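Porin B (Pseudomonas putida, PDB 4GEY) probably forms a carbohydrate-selective channel through the bacterial outer membrane, letting sugars such as glucose pass into the cell envelope. Local coordinates at residues A144-F158 / W183-Y197. The protein carries 2 engineered substitutions. Numbering follows the deposited sequence.
With BGC (beta-D-glucopyranose), chain B.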
ATOM      1  N   ALA A 144      -1.842  27.107  -7.223  1.00 42.22           N
ATOM      2  CA  ALA A 144      -2.109  27.196  -5.794  1.00 39.69           C
ATOM      3  C   ALA A 144      -3.250  26.259  -5.379  1.00 41.74           C
ATOM      4  O   ALA A 144      -3.183  25.628  -4.326  1.00 41.66           O
ATOM      5  CB  ALA A 144      -2.390  28.641  -5.373  1.00 34.28           C
ATOM      6  N   LEU A 145      -4.291  26.158  -6.200  1.00 33.03           N
ATOM      7  CA  LEU A 145      -5.389  25.238  -5.892  1.00 37.95           C
ATOM      8  C   LEU A 145      -5.417  24.107  -6.901  1.00 37.70           C
ATOM      9  O   LEU A 145      -5.322  24.342  -8.098  1.00 44.31           O
ATOM     10  CB  LEU A 145      -6.745  25.951  -5.835  1.00 33.85           C
ATOM     11  CG  LEU A 145      -6.849  26.984  -4.702  1.00 45.04           C
ATOM     12  CD1 LEU A 145      -8.087  27.868  -4.846  1.00 41.73           C
ATOM     13  CD2 LEU A 145      -6.814  26.324  -3.323  1.00 42.53           C
ATOM     14  N   ASP A 146      -5.552  22.882  -6.406  1.00 32.67           N
ATOM     15  CA  ASP A 146      -5.466  21.703  -7.244  1.00 34.08           C
ATOM     16  C   ASP A 146      -6.733  20.865  -7.068  1.00 36.37           C
ATOM     17  O   ASP A 146      -6.934  20.262  -6.021  1.00 43.46           O
ATOM     18  CB  ASP A 146      -4.216  20.912  -6.836  1.00 40.75           C
ATOM     19  CG  ASP A 146      -3.827  19.846  -7.843  1.00 45.92           C
ATOM     20  OD1 ASP A 146      -4.727  19.172  -8.383  1.00 48.58           O
ATOM     21  OD2 ASP A 146      -2.610  19.670  -8.082  1.00 48.01           O
ATOM     22  N   VAL A 147      -7.590  20.828  -8.085  1.00 37.15           N
ATOM     23  CA  VAL A 147      -8.801  20.007  -8.018  1.00 36.96           C
ATOM     24  C   VAL A 147      -8.720  18.757  -8.889  1.00 38.34           C
ATOM     25  O   VAL A 147      -8.359  18.833 -10.060  1.00 42.98           O
ATOM     26  CB  VAL A 147     -10.081  20.815  -8.345  1.00 35.76           C
ATOM     27  CG1 VAL A 147     -11.305  19.910  -8.344  1.00 33.85           C
ATOM     28  CG2 VAL A 147     -10.272  21.915  -7.326  1.00 33.21           C
ATOM     29  N   LYS A 148      -9.071  17.613  -8.301  1.00 37.66           N
ATOM     30  CA  LYS A 148      -8.941  16.307  -8.942  1.00 38.51           C
ATOM     31  C   LYS A 148     -10.184  15.454  -8.705  1.00 38.24           C
ATOM     32  O   LYS A 148     -10.592  15.247  -7.562  1.00 42.02           O
ATOM     33  CB  LYS A 148      -7.716  15.586  -8.381  1.00 37.56           C
ATOM     34  CG  LYS A 148      -7.454  14.184  -8.939  1.00 34.84           C
ATOM     35  CD  LYS A 148      -6.312  13.536  -8.154  1.00 36.25           C
ATOM     36  CE  LYS A 148      -5.994  12.141  -8.636  1.00 38.11           C
ATOM     37  NZ  LYS A 148      -4.758  11.627  -7.994  1.00 34.60           N
ATOM     38  N   PHE A 149     -10.776  14.946  -9.782  1.00 31.51           N
ATOM     39  CA  PHE A 149     -12.041  14.217  -9.689  1.00 37.78           C
ATOM     40  C   PHE A 149     -12.059  12.979 -10.589  1.00 40.59           C
ATOM     41  O   PHE A 149     -11.546  13.010 -11.705  1.00 46.62           O
ATOM     42  CB  PHE A 149     -13.217  15.133 -10.052  1.00 32.29           C
ATOM     43  CG  PHE A 149     -14.517  14.399 -10.240  1.00 46.48           C
ATOM     44  CD1 PHE A 149     -15.279  14.013  -9.140  1.00 44.05           C
ATOM     45  CD2 PHE A 149     -14.974  14.072 -11.516  1.00 40.94           C
ATOM     46  CE1 PHE A 149     -16.481  13.320  -9.308  1.00 42.02           C
ATOM     47  CE2 PHE A 149     -16.176  13.376 -11.693  1.00 38.34           C
ATOM     48  CZ  PHE A 149     -16.928  13.000 -10.593  1.00 40.30           C
ATOM     49  N   GLY A 150     -12.670  11.899 -10.110  1.00 35.79           N
ATOM     50  CA  GLY A 150     -12.827  10.710 -10.916  1.00 30.59           C
ATOM     51  C   GLY A 150     -12.698   9.436 -10.104  1.00 41.15           C
ATOM     52  O   GLY A 150     -13.309   9.306  -9.041  1.00 43.39           O
ATOM     53  N   ARG A 151     -11.911   8.486 -10.601  1.00 34.13           N
ATOM     54  CA  ARG A 151     -11.712   7.236  -9.880  1.00 35.04           C
ATOM     55  C   ARG A 151     -10.242   6.939  -9.606  1.00 35.34           C
ATOM     56  O   ARG A 151      -9.424   6.938 -10.523  1.00 42.62           O
ATOM     57  CB  ARG A 151     -12.347   6.056 -10.613  1.00 35.70           C
ATOM     58  CG  ARG A 151     -13.862   6.024 -10.598  1.00 37.45           C
ATOM     59  CD  ARG A 151     -14.386   4.755 -11.280  1.00 32.62           C
ATOM     60  NE  ARG A 151     -14.331   3.590 -10.400  1.00 36.04           N
ATOM     61  CZ  ARG A 151     -15.327   3.208  -9.600  1.00 36.68           C
ATOM     62  NH1 ARG A 151     -16.457   3.905  -9.565  1.00 39.03           N
ATOM     63  NH2 ARG A 151     -15.203   2.131  -8.831  1.00 31.31           N
ATOM     64  N   PHE A 152      -9.933   6.691  -8.332  1.00 28.40           N
ATOM     65  CA  PHE A 152      -8.596   6.336  -7.871  1.00 25.47           C
ATOM     66  C   PHE A 152      -8.664   5.851  -6.419  1.00 24.93           C
ATOM     67  O   PHE A 152      -9.719   5.900  -5.799  1.00 29.36           O
ATOM     68  CB  PHE A 152      -7.609   7.514  -8.028  1.00 41.75           C
ATOM     69  CG  PHE A 152      -8.142   8.854  -7.556  1.00 37.02           C
ATOM     70  CD1 PHE A 152      -9.060   9.570  -8.315  1.00 37.88           C
ATOM     71  CD2 PHE A 152      -7.691   9.412  -6.374  1.00 39.44           C
ATOM     72  CE1 PHE A 152      -9.541  10.790  -7.882  1.00 39.07           C
ATOM     73  CE2 PHE A 152      -8.155  10.640  -5.946  1.00 25.94           C
ATOM     74  CZ  PHE A 152      -9.084  11.322  -6.699  1.00 39.09           C
ATOM     75  N   GLY A 153      -7.553   5.366  -5.876  1.00 28.17           N
ATOM     76  CA  GLY A 153      -7.519   4.923  -4.489  1.00 23.64           C
ATOM     77  C   GLY A 153      -6.946   5.995  -3.577  1.00 33.04           C
ATOM     78  O   GLY A 153      -6.211   6.869  -4.042  1.00 40.08           O
ATOM     79  N   GLU A 154      -7.275   5.933  -2.287  1.00 26.71           N
ATOM     80  CA  GLU A 154      -6.873   6.968  -1.334  1.00 31.06           C
ATOM     81  C   GLU A 154      -5.344   7.154  -1.280  1.00 38.04           C
ATOM     82  O   GLU A 154      -4.834   8.284  -1.138  1.00 33.98           O
ATOM     83  CB  GLU A 154      -7.420   6.672   0.072  1.00 29.97           C
ATOM     84  CG  GLU A 154      -8.934   6.867   0.293  1.00 28.65           C
ATOM     85  CD  GLU A 154      -9.765   5.644  -0.088  1.00 34.37           C
ATOM     86  OE1 GLU A 154      -9.209   4.718  -0.740  1.00 31.57           O
ATOM     87  OE2 GLU A 154     -10.967   5.603   0.267  1.00 25.10           O
ATOM     88  N   GLY A 155      -4.619   6.047  -1.427  1.00 22.16           N
ATOM     89  CA  GLY A 155      -3.181   6.050  -1.236  1.00 21.66           C
ATOM     90  C   GLY A 155      -2.424   6.808  -2.295  1.00 24.78           C
ATOM     91  O   GLY A 155      -1.254   7.145  -2.114  1.00 23.04           O
ATOM     92  N   GLU A 156      -3.092   7.074  -3.408  1.00 25.41           N
ATOM     93  CA  GLU A 156      -2.495   7.802  -4.514  1.00 22.42           C
ATOM     94  C   GLU A 156      -2.217   9.274  -4.162  1.00 32.23           C
ATOM     95  O   GLU A 156      -1.306   9.880  -4.720  1.00 27.95           O
ATOM     96  CB  GLU A 156      -3.410   7.687  -5.735  1.00 28.96           C
ATOM     97  CG  GLU A 156      -2.995   8.498  -6.941  1.00 33.13           C
ATOM     98  CD  GLU A 156      -3.824   8.176  -8.165  1.00 38.17           C
ATOM     99  OE1 GLU A 156      -3.996   6.980  -8.468  1.00 39.54           O
ATOM    100  OE2 GLU A 156      -4.302   9.116  -8.828  1.00 41.56           O
ATOM    101  N   ASP A 157      -3.000   9.851  -3.246  1.00 32.17           N
ATOM    102  CA  ASP A 157      -2.758  11.224  -2.797  1.00 31.43           C
ATOM    103  C   ASP A 157      -2.501  11.308  -1.303  1.00 28.13           C
ATOM    104  O   ASP A 157      -1.743  12.153  -0.829  1.00 28.70           O
ATOM    105  CB  ASP A 157      -3.940  12.127  -3.147  1.00 37.25           C
ATOM    106  CG  ASP A 157      -4.143  12.255  -4.636  1.00 40.29           C
ATOM    107  OD1 ASP A 157      -4.660  11.280  -5.229  1.00 36.00           O
ATOM    108  OD2 ASP A 157      -3.784  13.316  -5.202  1.00 39.49           O
ATOM    109  N   PHE A 158      -3.139  10.425  -0.554  1.00 30.11           N
ATOM    110  CA  PHE A 158      -3.082  10.503   0.895  1.00 27.44           C
ATOM    111  C   PHE A 158      -2.171   9.414   1.463  1.00 27.35           C
ATOM    112  O   PHE A 158      -2.186   8.274   0.978  1.00 25.67           O
ATOM    113  CB  PHE A 158      -4.505  10.403   1.463  1.00 25.92           C
ATOM    114  CG  PHE A 158      -5.422  11.525   1.012  1.00 24.21           C
ATOM    115  CD1 PHE A 158      -6.160  11.412  -0.146  1.00 31.67           C
ATOM    116  CD2 PHE A 158      -5.539  12.686   1.757  1.00 24.79           C
ATOM    117  CE1 PHE A 158      -6.999  12.431  -0.550  1.00 33.79           C
ATOM    118  CE2 PHE A 158      -6.362  13.703   1.360  1.00 25.59           C
ATOM    119  CZ  PHE A 158      -7.095  13.580   0.201  1.00 41.63           C
ATOM    120  N   TRP A 183     -10.687   1.328   3.223  1.00 35.75           N
ATOM    121  CA  TRP A 183      -9.792   2.221   2.485  1.00 32.46           C
ATOM    122  C   TRP A 183      -9.090   1.337   1.478  1.00 33.03           C
ATOM    123  O   TRP A 183      -8.457   0.351   1.847  1.00 39.33           O
ATOM    124  CB  TRP A 183      -8.813   2.890   3.476  1.00 31.31           C
ATOM    125  CG  TRP A 183      -7.609   3.652   2.928  1.00 31.45           C
ATOM    126  CD1 TRP A 183      -6.687   3.205   2.021  1.00 36.30           C
ATOM    127  CD2 TRP A 183      -7.170   4.958   3.323  1.00 28.51           C
ATOM    128  NE1 TRP A 183      -5.721   4.160   1.811  1.00 31.55           N
ATOM    129  CE2 TRP A 183      -5.994   5.243   2.601  1.00 31.60           C
ATOM    130  CE3 TRP A 183      -7.663   5.918   4.206  1.00 32.20           C
ATOM    131  CZ2 TRP A 183      -5.312   6.446   2.726  1.00 35.15           C
ATOM    132  CZ3 TRP A 183      -6.982   7.115   4.334  1.00 33.52           C
ATOM    133  CH2 TRP A 183      -5.821   7.369   3.596  1.00 33.54           C
ATOM    134  N   TYR A 184      -9.220   1.662   0.201  1.00 29.68           N
ATOM    135  CA  TYR A 184      -8.715   0.775  -0.846  1.00 24.10           C
ATOM    136  C   TYR A 184      -7.703   1.466  -1.750  1.00 25.11           C
ATOM    137  O   TYR A 184      -8.066   2.276  -2.588  1.00 26.54           O
ATOM    138  CB  TYR A 184      -9.868   0.277  -1.718  1.00 23.66           C
ATOM    139  CG  TYR A 184     -11.067  -0.259  -0.964  1.00 34.04           C
ATOM    140  CD1 TYR A 184     -10.917  -1.022   0.191  1.00 37.90           C
ATOM    141  CD2 TYR A 184     -12.354  -0.010  -1.416  1.00 29.74           C
ATOM    142  CE1 TYR A 184     -12.020  -1.516   0.876  1.00 32.93           C
ATOM    143  CE2 TYR A 184     -13.458  -0.504  -0.744  1.00 31.43           C
ATOM    144  CZ  TYR A 184     -13.285  -1.251   0.398  1.00 35.00           C
ATOM    145  OH  TYR A 184     -14.388  -1.727   1.064  1.00 39.78           O
ATOM    146  N   ASN A 185      -6.435   1.134  -1.596  1.00 35.68           N
ATOM    147  CA  ASN A 185      -5.425   1.641  -2.506  1.00 35.19           C
ATOM    148  C   ASN A 185      -5.517   1.010  -3.889  1.00 39.40           C
ATOM    149  O   ASN A 185      -6.296   0.063  -4.114  1.00 31.29           O
ATOM    150  CB  ASN A 185      -4.030   1.366  -1.941  1.00 31.33           C
ATOM    151  CG  ASN A 185      -3.797   2.039  -0.595  1.00 32.81           C
ATOM    152  OD1 ASN A 185      -4.149   3.196  -0.395  1.00 25.49           O
ATOM    153  ND2 ASN A 185      -3.204   1.308   0.330  1.00 21.32           N
ATOM    154  N   TRP A 186      -4.713   1.561  -4.805  1.00 41.25           N
ATOM    155  CA  TRP A 186      -4.291   0.874  -6.028  1.00 33.75           C
ATOM    156  C   TRP A 186      -4.150  -0.609  -5.716  1.00 28.40           C
ATOM    157  O   TRP A 186      -3.370  -0.978  -4.845  1.00 21.29           O
ATOM    158  CB  TRP A 186      -2.933   1.415  -6.471  1.00 21.81           C
ATOM    159  CG  TRP A 186      -2.334   0.702  -7.653  1.00 37.07           C
ATOM    160  CD1 TRP A 186      -1.958  -0.623  -7.726  1.00 27.42           C
ATOM    161  CD2 TRP A 186      -2.017   1.270  -8.932  1.00 37.07           C
ATOM    162  NE1 TRP A 186      -1.460  -0.905  -8.963  1.00 25.69           N
ATOM    163  CE2 TRP A 186      -1.474   0.237  -9.725  1.00 22.53           C
ATOM    164  CE3 TRP A 186      -2.140   2.555  -9.484  1.00 22.80           C
ATOM    165  CZ2 TRP A 186      -1.056   0.440 -11.033  1.00 26.77           C
ATOM    166  CZ3 TRP A 186      -1.733   2.756 -10.784  1.00 23.81           C
ATOM    167  CH2 TRP A 186      -1.197   1.704 -11.548  1.00 25.03           C
ATOM    168  N   PRO A 187      -4.816  -1.473  -6.488  1.00 27.45           N
ATOM    169  CA  PRO A 187      -5.400  -1.172  -7.797  1.00 30.25           C
ATOM    170  C   PRO A 187      -6.905  -0.982  -7.795  1.00 39.00           C
ATOM    171  O   PRO A 187      -7.483  -1.067  -8.878  1.00 42.32           O
ATOM    172  CB  PRO A 187      -5.103  -2.451  -8.571  1.00 38.11           C
ATOM    173  CG  PRO A 187      -5.235  -3.531  -7.505  1.00 22.78           C
ATOM    174  CD  PRO A 187      -4.860  -2.920  -6.190  1.00 22.16           C
ATOM    175  N   VAL A 188      -7.530  -0.762  -6.640  1.00 23.51           N
ATOM    176  CA  VAL A 188      -8.977  -0.558  -6.597  1.00 27.45           C
ATOM    177  C   VAL A 188      -9.265   0.912  -6.879  1.00 32.98           C
ATOM    178  O   VAL A 188      -8.541   1.782  -6.403  1.00 28.01           O
ATOM    179  CB  VAL A 188      -9.581  -0.939  -5.210  1.00 26.09           C
ATOM    180  CG1 VAL A 188     -11.089  -0.735  -5.186  1.00 37.11           C
ATOM    181  CG2 VAL A 188      -9.261  -2.363  -4.858  1.00 23.82           C
ATOM    182  N   SER A 189     -10.307   1.195  -7.654  1.00 37.12           N
ATOM    183  CA  SER A 189     -10.734   2.583  -7.836  1.00 34.87           C
ATOM    184  C   SER A 189     -12.101   2.816  -7.207  1.00 37.45           C
ATOM    185  O   SER A 189     -12.852   1.867  -6.974  1.00 33.59           O
ATOM    186  CB  SER A 189     -10.775   2.969  -9.313  1.00 32.82           C
ATOM    187  OG  SER A 189     -11.982   2.530  -9.910  1.00 28.60           O
ATOM    188  N   GLN A 190     -12.399   4.089  -6.935  1.00 35.19           N
ATOM    189  CA  GLN A 190     -13.663   4.541  -6.348  1.00 32.14           C
ATOM    190  C   GLN A 190     -13.883   5.962  -6.818  1.00 42.07           C
ATOM    191  O   GLN A 190     -12.924   6.680  -7.119  1.00 42.92           O
ATOM    192  CB  GLN A 190     -13.585   4.623  -4.824  1.00 31.88           C
ATOM    193  CG  GLN A 190     -13.334   3.343  -4.098  1.00 37.83           C
ATOM    194  CD  GLN A 190     -12.174   3.475  -3.157  1.00 42.24           C
ATOM    195  OE1 GLN A 190     -11.114   3.991  -3.525  1.00 37.88           O
ATOM    196  NE2 GLN A 190     -12.367   3.025  -1.920  1.00 54.31           N
ATOM    197  N   TRP A 191     -15.139   6.392  -6.836  1.00 37.43           N
ATOM    198  CA  TRP A 191     -15.417   7.779  -7.153  1.00 40.16           C
ATOM    199  C   TRP A 191     -14.824   8.643  -6.055  1.00 34.07           C
ATOM    200  O   TRP A 191     -14.978   8.349  -4.868  1.00 36.62           O
ATOM    201  CB  TRP A 191     -16.922   8.017  -7.307  1.00 42.86           C
ATOM    202  CG  TRP A 191     -17.481   7.473  -8.584  1.00 39.63           C
ATOM    203  CD1 TRP A 191     -18.337   6.425  -8.721  1.00 37.78           C
ATOM    204  CD2 TRP A 191     -17.207   7.943  -9.913  1.00 40.11           C
ATOM    205  NE1 TRP A 191     -18.628   6.219 -10.050  1.00 36.08           N
ATOM    206  CE2 TRP A 191     -17.941   7.134 -10.803  1.00 36.04           C
ATOM    207  CE3 TRP A 191     -16.416   8.972 -10.435  1.00 41.50           C
ATOM    208  CZ2 TRP A 191     -17.913   7.322 -12.184  1.00 35.04           C
ATOM    209  CZ3 TRP A 191     -16.389   9.158 -11.813  1.00 39.71           C
ATOM    210  CH2 TRP A 191     -17.136   8.337 -12.670  1.00 37.02           C
ATOM    211  N   ALA A 192     -14.124   9.698  -6.444  1.00 29.62           N
ATOM    212  CA  ALA A 192     -13.450  10.527  -5.458  1.00 29.14           C
ATOM    213  C   ALA A 192     -13.246  11.957  -5.922  1.00 35.36           C
ATOM    214  O   ALA A 192     -13.166  12.239  -7.125  1.00 40.45           O
ATOM    215  CB  ALA A 192     -12.139   9.921  -5.086  1.00 35.85           C
ATOM    216  N   LEU A 193     -13.185  12.850  -4.939  1.00 30.56           N
ATOM    217  CA  LEU A 193     -12.877  14.249  -5.141  1.00 30.18           C
ATOM    218  C   LEU A 193     -11.769  14.625  -4.164  1.00 30.43           C
ATOM    219  O   LEU A 193     -11.875  14.375  -2.963  1.00 31.16           O
ATOM    220  CB  LEU A 193     -14.120  15.097  -4.879  1.00 31.47           C
ATOM    221  CG  LEU A 193     -13.971  16.616  -5.035  1.00 40.82           C
ATOM    222  CD1 LEU A 193     -13.523  16.971  -6.454  1.00 32.30           C
ATOM    223  CD2 LEU A 193     -15.262  17.346  -4.657  1.00 33.51           C
ATOM    224  N   ARG A 194     -10.698  15.219  -4.675  1.00 29.07           N
ATOM    225  CA  ARG A 194      -9.575  15.604  -3.827  1.00 31.79           C
ATOM    226  C   ARG A 194      -9.162  17.050  -4.086  1.00 33.90           C
ATOM    227  O   ARG A 194      -8.784  17.396  -5.201  1.00 41.66           O
ATOM    228  CB  ARG A 194      -8.378  14.665  -4.047  1.00 31.42           C
ATOM    229  CG  ARG A 194      -7.201  14.978  -3.147  1.00 37.61           C
ATOM    230  CD  ARG A 194      -5.936  15.271  -3.932  1.00 44.92           C
ATOM    231  NE  ARG A 194      -6.147  16.227  -5.010  1.00 49.46           N
ATOM    232  CZ  ARG A 194      -5.236  16.511  -5.935  1.00 42.88           C
ATOM    233  NH1 ARG A 194      -4.056  15.916  -5.902  1.00 42.34           N
ATOM    234  NH2 ARG A 194      -5.506  17.385  -6.890  1.00 40.28           N
ATOM    235  N   VAL A 195      -9.229  17.888  -3.053  1.00 34.21           N
ATOM    236  CA  VAL A 195      -8.884  19.311  -3.185  1.00 35.13           C
ATOM    237  C   VAL A 195      -7.572  19.612  -2.456  1.00 33.98           C
ATOM    238  O   VAL A 195      -7.366  19.198  -1.310  1.00 32.30           O
ATOM    239  CB  VAL A 195     -10.015  20.248  -2.671  1.00 37.93           C
ATOM    240  CG1 VAL A 195      -9.597  21.684  -2.771  1.00 33.10           C
ATOM    241  CG2 VAL A 195     -11.305  20.037  -3.456  1.00 31.98           C
ATOM    242  N   LYS A 196      -6.680  20.323  -3.133  1.00 35.11           N
ATOM    243  CA  LYS A 196      -5.330  20.528  -2.632  1.00 36.15           C
ATOM    244  C   LYS A 196      -4.930  21.991  -2.746  1.00 39.29           C
ATOM    245  O   LYS A 196      -5.094  22.624  -3.794  1.00 39.66           O
ATOM    246  CB  LYS A 196      -4.335  19.644  -3.397  1.00 34.90           C
ATOM    247  CG  LYS A 196      -2.898  19.776  -2.928  1.00 30.32           C
ATOM    248  CD  LYS A 196      -2.057  18.560  -3.287  1.00 27.97           C
ATOM    249  CE  LYS A 196      -1.826  18.471  -4.783  1.00 31.04           C
ATOM    250  NZ  LYS A 196      -0.520  17.834  -5.083  1.00 31.84           N
ATOM    251  N   TYR A 197      -4.405  22.519  -1.651  1.00 36.74           N
ATOM    252  CA  TYR A 197      -3.966  23.901  -1.595  1.00 34.28           C
ATOM    253  C   TYR A 197      -2.459  23.863  -1.396  1.00 33.48           C
ATOM    254  O   TYR A 197      -1.982  23.341  -0.398  1.00 39.47           O
ATOM    255  CB  TYR A 197      -4.678  24.618  -0.437  1.00 32.92           C
ATOM    256  CG  TYR A 197      -4.205  26.033  -0.096  1.00 44.52           C
ATOM    257  CD1 TYR A 197      -3.519  26.819  -1.021  1.00 44.67           C
ATOM    258  CD2 TYR A 197      -4.449  26.580   1.171  1.00 44.90           C
ATOM    259  CE1 TYR A 197      -3.088  28.101  -0.694  1.00 43.49           C
ATOM    260  CE2 TYR A 197      -4.028  27.859   1.498  1.00 34.12           C
ATOM    261  CZ  TYR A 197      -3.344  28.609   0.560  1.00 42.66           C
ATOM    262  OH  TYR A 197      -2.914  29.875   0.870  1.00 43.79           O
TER
HETATM  263  C2  BGC B 501      -2.037  -5.381  -2.824  0.71 55.08           C
HETATM  264  C3  BGC B 501      -1.297  -4.195  -2.840  0.71 55.74           C
HETATM  265  C4  BGC B 501      -2.152  -3.011  -2.776  0.71 61.57           C
HETATM  266  C5  BGC B 501      -3.122  -3.017  -1.555  0.71 48.98           C
HETATM  267  C6  BGC B 501      -4.089  -2.066  -1.582  0.71 52.78           C
HETATM  268  C1  BGC B 501      -2.823  -5.520  -1.626  0.71 51.58           C
HETATM  269  O1  BGC B 501      -3.526  -6.708  -1.701  0.71 49.70           O
HETATM  270  O2  BGC B 501      -1.113  -6.514  -2.934  0.71 61.21           O
HETATM  271  O3  BGC B 501      -0.470  -4.177  -4.054  0.71 60.25           O
HETATM  272  O4  BGC B 501      -1.338  -1.872  -2.773  0.71 71.00           O
HETATM  273  O5  BGC B 501      -3.748  -4.409  -1.522  0.71 56.13           O
HETATM  274  O6  BGC B 501      -5.211  -2.246  -2.379  0.71 51.88           O
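Arg194 reaches from strand 190-197 across to Asp146 and Asp157, and that grip sits on the inner face of the wall of an outer-membrane beta-barrel. The strand runs antiparallel to 145-149, with Arg194 N bonded to Lys148 O and Lys148 N to Arg194 O. Asp146, Lys148 and Arg194 lie on one face of the pair; Val147, Phe149 and Leu193 lie on the other, where Val147 also touches a bound detergent.

Taken outward, the Arg194 side chain meets the edge of the Phe152 ring with CB, and its CG lies 3.6 Å from Phe158 CZ. Bends at chi2 (-122°) and chi3 then bring CD alongside Asp157 OD2, carry NE and CZ past Lys148 CB, and lay the guanidinium flat between Lys196 CB over one face and Lys148 CD over the other. At the tip the two nitrogens part company. Arg194 NH1 makes a salt bridge to Asp157 OD2 at 2.7 Å. NH2 makes the other, to Asp146 OD1, whose carboxylate stands nearly perpendicular to the guanidinium. Asp157 is shared, because Lys148 NZ bonds Asp157 OD1 at 2.8 Å on the syn side and also holds Glu156 OE2. Two carboxylates on its NZ would probably favour the charged form of the buried Lys148.

Past the corner at Gly150 and Arg151, the chain folds back inside the barrel against the loop carrying Asn185, Trp186 and Pro187 of the glucose pocket. There Glu154 CB presses over the face of Trp183, 3.5 Å from the centroid of its five-membered ring. In the indole plane, Trp183 NE1 donates to Asn185 OD1 at 2.9 Å, arriving from above the carbonyl plane. An alanine in place of Trp183 would remove that face and is likely to leave Asn185 OD1 without its indole N-H and Glu154 less firmly placed. The Glu154 carboxylate turns back to the backbone, Glu154 OE1 met from above the carboxylate plane by Tyr184 N at 3.2 Å.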